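Local coordinates for protein chlorella virus DNA ligase-adenylate (Chlorella virus, PDB 1FVI) that probably seals nicks in DNA as an ATP-dependent ligase, working through a covalent enzyme-adenylate, at residues Y94-D102 with R111-I119. The protein carries 1 engineered substitution. Sequence-based numbering, arbitrary orientation.
With AMP (adenosine monophosphate), chain C.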
# COMPACT_ATOMS: atom_id res chain seq x y z
N TYR A 94 -6.55 6.43 6.74
CA TYR A 94 -7.42 6.36 5.58
C TYR A 94 -6.60 6.84 4.40
O TYR A 94 -6.19 8.01 4.34
CB TYR A 94 -8.67 7.23 5.75
CG TYR A 94 -9.56 7.19 4.54
CD1 TYR A 94 -10.46 6.14 4.35
CD2 TYR A 94 -9.53 8.21 3.59
CE1 TYR A 94 -11.31 6.11 3.23
CE2 TYR A 94 -10.37 8.19 2.47
CZ TYR A 94 -11.26 7.14 2.31
OH TYR A 94 -12.12 7.16 1.24
N TYR A 95 -6.27 5.90 3.51
CA TYR A 95 -5.51 6.21 2.31
C TYR A 95 -6.55 6.67 1.29
O TYR A 95 -7.36 5.88 0.80
CB TYR A 95 -4.79 4.96 1.80
CG TYR A 95 -3.67 4.45 2.71
CD1 TYR A 95 -3.93 3.50 3.69
CD2 TYR A 95 -2.35 4.90 2.54
CE1 TYR A 95 -2.90 2.99 4.50
CE2 TYR A 95 -1.31 4.40 3.34
CZ TYR A 95 -1.60 3.45 4.31
OH TYR A 95 -0.59 2.93 5.09
N TRP A 96 -6.53 7.97 1.01
CA TRP A 96 -7.48 8.61 0.10
C TRP A 96 -6.89 8.62 -1.29
O TRP A 96 -6.00 9.41 -1.58
CB TRP A 96 -7.73 10.04 0.59
CG TRP A 96 -8.79 10.84 -0.13
CD1 TRP A 96 -9.74 10.38 -0.99
CD2 TRP A 96 -8.97 12.27 -0.05
NE1 TRP A 96 -10.49 11.44 -1.47
CE2 TRP A 96 -10.04 12.60 -0.91
CE3 TRP A 96 -8.33 13.30 0.66
CZ2 TRP A 96 -10.47 13.92 -1.10
CZ3 TRP A 96 -8.76 14.61 0.48
CH2 TRP A 96 -9.83 14.91 -0.40
N PHE A 97 -7.39 7.74 -2.16
CA PHE A 97 -6.85 7.66 -3.51
C PHE A 97 -7.67 8.22 -4.67
O PHE A 97 -7.16 8.32 -5.79
CB PHE A 97 -6.36 6.23 -3.81
CG PHE A 97 -7.39 5.16 -3.61
CD1 PHE A 97 -8.56 5.13 -4.40
CD2 PHE A 97 -7.15 4.11 -2.73
CE1 PHE A 97 -9.47 4.07 -4.31
CE2 PHE A 97 -8.04 3.03 -2.63
CZ PHE A 97 -9.21 3.00 -3.42
N ASP A 98 -8.94 8.57 -4.42
CA ASP A 98 -9.78 9.14 -5.46
C ASP A 98 -10.81 10.11 -4.90
O ASP A 98 -11.12 10.08 -3.71
CB ASP A 98 -10.45 8.05 -6.31
CG ASP A 98 -10.60 8.45 -7.77
OD1 ASP A 98 -10.38 9.63 -8.11
OD2 ASP A 98 -10.94 7.57 -8.59
N TYR A 99 -11.33 10.95 -5.79
CA TYR A 99 -12.29 12.00 -5.45
C TYR A 99 -13.14 12.31 -6.67
O TYR A 99 -12.64 12.92 -7.62
CB TYR A 99 -11.51 13.27 -5.08
CG TYR A 99 -12.34 14.43 -4.60
CD1 TYR A 99 -13.60 14.23 -4.01
CD2 TYR A 99 -11.83 15.73 -4.64
CE1 TYR A 99 -14.32 15.29 -3.47
CE2 TYR A 99 -12.54 16.80 -4.09
CZ TYR A 99 -13.78 16.56 -3.51
OH TYR A 99 -14.47 17.60 -2.93
N VAL A 100 -14.41 11.92 -6.65
CA VAL A 100 -15.24 12.23 -7.81
C VAL A 100 -15.73 13.67 -7.89
O VAL A 100 -15.68 14.23 -8.97
CB VAL A 100 -16.37 11.19 -8.05
CG1 VAL A 100 -17.37 11.70 -9.13
CG2 VAL A 100 -15.75 9.91 -8.55
N THR A 101 -16.15 14.28 -6.78
CA THR A 101 -16.62 15.69 -6.81
C THR A 101 -18.00 15.78 -7.48
O THR A 101 -18.99 16.06 -6.82
CB THR A 101 -15.55 16.64 -7.51
OG1 THR A 101 -14.64 17.16 -6.53
CG2 THR A 101 -16.19 17.81 -8.24
N ASP A 102 -18.06 15.50 -8.78
CA ASP A 102 -19.31 15.54 -9.52
C ASP A 102 -19.25 14.56 -10.67
O ASP A 102 -19.71 13.42 -10.56
CB ASP A 102 -19.57 16.97 -10.04
CG ASP A 102 -20.65 17.02 -11.14
OD1 ASP A 102 -20.42 17.69 -12.16
OD2 ASP A 102 -21.71 16.38 -10.99
N ARG A 111 -9.04 14.42 -11.23
CA ARG A 111 -9.72 14.16 -9.96
C ARG A 111 -8.67 14.17 -8.85
O ARG A 111 -8.93 14.62 -7.75
CB ARG A 111 -10.46 12.81 -10.00
CG ARG A 111 -11.51 12.71 -11.13
CD ARG A 111 -12.49 11.56 -10.94
NE ARG A 111 -11.85 10.26 -10.76
CZ ARG A 111 -11.48 9.44 -11.75
NH1 ARG A 111 -11.69 9.78 -13.01
NH2 ARG A 111 -10.88 8.29 -11.47
N VAL A 112 -7.47 13.68 -9.15
CA VAL A 112 -6.38 13.67 -8.18
C VAL A 112 -6.01 15.11 -7.83
O VAL A 112 -5.76 15.43 -6.67
CB VAL A 112 -5.14 12.93 -8.73
CG1 VAL A 112 -3.94 13.15 -7.80
CG2 VAL A 112 -5.43 11.46 -8.86
N GLU A 113 -6.01 15.99 -8.84
CA GLU A 113 -5.71 17.40 -8.64
C GLU A 113 -6.79 18.06 -7.78
O GLU A 113 -6.51 18.98 -7.02
CB GLU A 113 -5.60 18.10 -9.98
CG GLU A 113 -5.13 19.53 -9.88
CD GLU A 113 -3.73 19.66 -9.31
OE1 GLU A 113 -3.46 20.71 -8.69
OE2 GLU A 113 -2.91 18.72 -9.49
N ASP A 114 -8.03 17.59 -7.92
CA ASP A 114 -9.13 18.09 -7.10
C ASP A 114 -8.84 17.76 -5.63
O ASP A 114 -9.01 18.61 -4.74
CB ASP A 114 -10.46 17.42 -7.50
CG ASP A 114 -11.10 18.04 -8.73
OD1 ASP A 114 -10.72 19.15 -9.16
OD2 ASP A 114 -12.01 17.39 -9.28
N MET A 115 -8.43 16.52 -5.37
CA MET A 115 -8.10 16.06 -4.02
C MET A 115 -6.97 16.91 -3.48
O MET A 115 -7.04 17.38 -2.35
CB MET A 115 -7.66 14.58 -4.04
CG MET A 115 -6.95 14.08 -2.76
SD MET A 115 -6.58 12.28 -2.72
CE MET A 115 -5.33 12.13 -4.03
N LYS A 116 -5.96 17.14 -4.30
CA LYS A 116 -4.81 17.93 -3.89
C LYS A 116 -5.21 19.34 -3.47
O LYS A 116 -4.81 19.82 -2.40
CB LYS A 116 -3.75 17.99 -5.00
CG LYS A 116 -3.00 16.69 -5.20
CD LYS A 116 -1.97 16.82 -6.30
CE LYS A 116 -0.89 17.82 -5.92
NZ LYS A 116 0.11 18.02 -7.01
N ASN A 117 -6.03 19.97 -4.32
CA ASN A 117 -6.51 21.32 -4.06
C ASN A 117 -7.40 21.40 -2.84
O ASN A 117 -7.29 22.34 -2.05
CB ASN A 117 -7.22 21.91 -5.28
CG ASN A 117 -6.24 22.34 -6.36
OD1 ASN A 117 -6.26 21.83 -7.48
ND2 ASN A 117 -5.36 23.29 -6.02
N TYR A 118 -8.25 20.40 -2.65
CA TYR A 118 -9.13 20.39 -1.49
C TYR A 118 -8.26 20.43 -0.24
O TYR A 118 -8.52 21.21 0.67
CB TYR A 118 -10.03 19.15 -1.49
CG TYR A 118 -11.01 19.12 -0.35
CD1 TYR A 118 -12.29 19.66 -0.49
CD2 TYR A 118 -10.65 18.58 0.88
CE1 TYR A 118 -13.18 19.67 0.57
CE2 TYR A 118 -11.53 18.59 1.95
CZ TYR A 118 -12.79 19.13 1.79
OH TYR A 118 -13.67 19.13 2.84
N ILE A 119 -7.19 19.63 -0.25
CA ILE A 119 -6.25 19.55 0.89
C ILE A 119 -5.53 20.89 1.13
O ILE A 119 -5.22 21.24 2.26
CB ILE A 119 -5.23 18.40 0.69
CG1 ILE A 119 -5.96 17.06 0.75
CG2 ILE A 119 -4.11 18.45 1.75
CD1 ILE A 119 -5.19 15.90 0.16
P AMP C . -5.85 -7.47 -4.33
O1P AMP C . -6.13 -8.51 -5.32
O3P AMP C . -6.49 -8.15 -3.05
O5' AMP C . -6.76 -6.29 -4.54
C5' AMP C . -6.78 -5.16 -3.54
C4' AMP C . -8.11 -4.46 -3.47
O4' AMP C . -7.87 -3.20 -2.83
C3' AMP C . -8.74 -4.14 -4.84
O3' AMP C . -10.16 -4.30 -4.90
C2' AMP C . -8.44 -2.70 -5.07
O2' AMP C . -9.47 -2.10 -5.84
C1' AMP C . -8.23 -2.12 -3.66
N9 AMP C . -7.16 -1.15 -3.65
C8 AMP C . -6.11 -1.17 -2.76
N7 AMP C . -5.29 -0.18 -2.99
C5 AMP C . -5.80 0.53 -4.07
C6 AMP C . -5.37 1.67 -4.76
N6 AMP C . -4.24 2.34 -4.44
N1 AMP C . -6.14 2.08 -5.78
C2 AMP C . -7.24 1.43 -6.09
N3 AMP C . -7.77 0.34 -5.53
C4 AMP C . -7.00 -0.10 -4.49
O HOH W 1 -13.26 14.89 -9.19
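Met115 lies flat over one face of the Trp96 indole, its CG 3.6 Å from the centroid of the six-membered ring and almost on the ring normal, a CH-pi contact. Its SD sits over the five-membered ring, 3.7 Å from that centroid, in a Met-aromatic contact. Extended chi1 (165°) and chi2 (174°) run Met115 CG and SD across the indole face; the bend at chi3 turns only CE. Tyr118 CD2 meets the indole at its edge, 4.0 Å from Trp96 CH2, and Ile119 CG1 packs on Trp96 CZ3. Tyr99 stands beside the tryptophan, with Trp96 CZ2 over one face of its ring and the Met115 backbone N at its edge; Asp114 CB touches Tyr99 CD2 at 3.6 Å. Strand 92-99 and helix 108-121 begin a beta-alpha-beta unit completed by the parallel strand 131-135, within the nucleotide-binding ligase domain. At the bulge formed by Phe97 and Asp98 opposite Asp64, Phe97 turns away from the helix and lays its ring face over the adenine of AMP. Asp98 instead takes a side-on salt bridge from Arg111: NH2 to OD2 at 3.0 Å, near the guanidinium plane, and NE to OD1 at 3.1 Å, tilted from it, with carboxylate and guanidinium planes 40° apart. Asp98 OD1 also accepts from Tyr99 N, while Arg165 is a second cationic partner for OD2; Arg111 NH1 bonds the carbonyls of Lys106 and Gly169.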